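Local coordinates for protein glycosyltransferase Gtf1 (Streptococcus gordonii, PDB 5E9T) that belongs to the glycosyltransferases of the GT-B clan and carries in addition the extended beta-sheet domain characteristic of GtfA proteins, at residues E316-Y321 with G393-L398. The protein carries 1 engineered substitution. Sequence-based numbering, arbitrary orientation.
Sequences EPRKPY and GYELYL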
# COMPACT_ATOMS: atom_id res chain seq x y z
N GLU A 316 56.57 -35.43 -17.81
CA GLU A 316 56.91 -36.85 -17.82
C GLU A 316 57.30 -37.54 -16.51
O GLU A 316 57.93 -38.61 -16.58
CB GLU A 316 58.14 -37.03 -18.74
CG GLU A 316 58.14 -36.40 -20.10
CD GLU A 316 59.10 -35.25 -20.28
OE1 GLU A 316 59.89 -34.99 -19.50
OE2 GLU A 316 59.05 -34.63 -21.24
N PRO A 317 56.96 -37.03 -15.28
CA PRO A 317 56.86 -37.92 -14.12
C PRO A 317 55.42 -38.27 -13.78
O PRO A 317 54.54 -37.40 -13.82
CB PRO A 317 57.55 -37.13 -13.00
CG PRO A 317 57.68 -35.70 -13.53
CD PRO A 317 56.90 -35.63 -14.81
N ARG A 318 55.18 -39.50 -13.34
CA ARG A 318 53.99 -39.80 -12.55
C ARG A 318 54.40 -40.78 -11.46
O ARG A 318 54.88 -41.87 -11.78
CB ARG A 318 52.85 -40.39 -13.40
CG ARG A 318 52.25 -39.40 -14.39
CD ARG A 318 50.76 -39.62 -14.53
NE ARG A 318 50.22 -39.00 -15.74
CZ ARG A 318 49.28 -38.07 -15.75
NH1 ARG A 318 48.76 -37.63 -14.61
NH2 ARG A 318 48.85 -37.57 -16.90
N LYS A 319 54.18 -40.39 -10.19
CA LYS A 319 54.50 -41.28 -9.07
C LYS A 319 53.64 -42.51 -9.24
O LYS A 319 52.38 -42.40 -9.36
CB LYS A 319 54.11 -40.55 -7.70
CG LYS A 319 54.33 -39.05 -7.69
CD LYS A 319 53.72 -38.46 -6.42
CE LYS A 319 54.06 -36.96 -6.17
NZ LYS A 319 53.37 -35.96 -7.05
N PRO A 320 54.25 -43.67 -9.26
CA PRO A 320 53.47 -44.89 -9.37
C PRO A 320 52.42 -44.94 -8.25
O PRO A 320 52.70 -44.68 -7.08
CB PRO A 320 54.55 -46.03 -9.19
CG PRO A 320 55.87 -45.35 -9.34
CD PRO A 320 55.74 -43.89 -9.58
N TYR A 321 51.18 -45.11 -8.67
CA TYR A 321 49.99 -45.34 -7.81
C TYR A 321 49.88 -44.20 -6.79
O TYR A 321 49.99 -44.38 -5.58
CB TYR A 321 50.21 -46.70 -7.13
CG TYR A 321 50.42 -47.83 -8.10
CD1 TYR A 321 49.84 -47.82 -9.36
CD2 TYR A 321 51.26 -48.87 -7.78
CE1 TYR A 321 50.06 -48.86 -10.25
CE2 TYR A 321 51.47 -49.92 -8.66
CZ TYR A 321 50.87 -49.90 -9.89
OH TYR A 321 51.10 -50.94 -10.77
N GLY A 393 50.60 -34.41 -11.99
CA GLY A 393 51.61 -35.17 -11.29
C GLY A 393 51.14 -36.53 -10.78
O GLY A 393 51.99 -37.36 -10.44
N TYR A 394 49.84 -36.79 -10.78
CA TYR A 394 49.25 -37.98 -10.18
C TYR A 394 48.55 -38.80 -11.25
O TYR A 394 48.46 -38.39 -12.41
CB TYR A 394 48.21 -37.66 -9.10
CG TYR A 394 48.62 -36.67 -8.05
CD1 TYR A 394 48.72 -35.33 -8.35
CD2 TYR A 394 48.88 -37.07 -6.76
CE1 TYR A 394 49.08 -34.42 -7.39
CE2 TYR A 394 49.24 -36.16 -5.79
CZ TYR A 394 49.34 -34.84 -6.11
OH TYR A 394 49.71 -33.92 -5.15
N GLU A 395 48.19 -40.02 -10.88
CA GLU A 395 47.46 -40.86 -11.81
C GLU A 395 45.93 -40.86 -11.62
O GLU A 395 45.23 -41.19 -12.58
CB GLU A 395 48.03 -42.27 -11.74
CG GLU A 395 49.56 -42.22 -11.86
CD GLU A 395 50.25 -43.56 -11.69
OE1 GLU A 395 51.09 -43.90 -12.54
OE2 GLU A 395 49.96 -44.26 -10.69
N LEU A 396 45.39 -40.49 -10.45
CA LEU A 396 43.94 -40.62 -10.26
C LEU A 396 43.36 -39.58 -9.31
O LEU A 396 43.84 -39.45 -8.18
CB LEU A 396 43.62 -42.03 -9.75
CG LEU A 396 42.19 -42.34 -9.32
CD1 LEU A 396 41.33 -42.57 -10.52
CD2 LEU A 396 42.17 -43.56 -8.42
N TYR A 397 42.31 -38.86 -9.73
CA TYR A 397 41.50 -38.05 -8.82
C TYR A 397 40.37 -38.85 -8.18
O TYR A 397 39.94 -39.89 -8.69
CB TYR A 397 40.94 -36.81 -9.53
CG TYR A 397 40.27 -35.81 -8.60
CD1 TYR A 397 41.00 -34.84 -7.94
CD2 TYR A 397 38.89 -35.85 -8.39
CE1 TYR A 397 40.39 -33.93 -7.10
CE2 TYR A 397 38.27 -34.95 -7.54
CZ TYR A 397 39.03 -33.99 -6.90
OH TYR A 397 38.44 -33.08 -6.05
N LEU A 398 39.89 -38.35 -7.04
CA LEU A 398 38.95 -39.07 -6.19
C LEU A 398 37.99 -38.10 -5.50
O LEU A 398 38.42 -37.04 -5.04
CB LEU A 398 39.79 -39.90 -5.20
CG LEU A 398 39.33 -40.60 -3.94
CD1 LEU A 398 40.15 -41.86 -3.77
CD2 LEU A 398 39.60 -39.70 -2.78
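Glu395 OE2 takes a hydrogen bond from the backbone N of Tyr321, which lies 2.5 Å from Glu395 OE2 with an N-H...O angle of 135°. The amide comes from above the carboxylate, 38° out of its plane. With CG beside its own backbone N and the chain extended beyond it, Glu395 reaches the turn at Pro320 and Tyr321. There the carboxylate also lies against a second acceptor, Lys319 O being 3.3 Å from Glu395 OE2, so that approach adds no bond.

Arg318 reaches the Tyr394 carbonyl, its chain running past Glu395. Its NH1 is placed as a donor to Tyr394 O, which lies at the edge of the guanidinium, near its plane, but the contact is very short, so its length is doubtful at 2.92 Å resolution. A bend at chi2 carries the aliphatic part past the glutamate, with Arg318 CD 3.9 Å from Glu395 CG. The two charged ends do not meet, Arg318 NE and Glu395 OE1 being 5.9 Å apart, so this is no salt bridge.

Lys319 makes a cation-pi contact: its NZ stands over one face of the Tyr394 ring, 4.4 Å from the centroid and 15° off the normal. Alongside the lysine chain, Gly393 O lies 4.0 Å from Lys319 CG.

The contact joins two loops that lead into adjacent parallel strands, 323-326 and 396-398, of the six-stranded Rossmann-like sheet expected of a GT-B C-terminal domain. Next to it, a backbone bond pairs Glu395 with Ser322, while the Tyr321 ring meets Phe465. Tyr394 packs on Ile324 of strand 323-326, and Leu396, on strand 396-398, touches Met323 of strand 323-326 and Ile421 of strand 420-423.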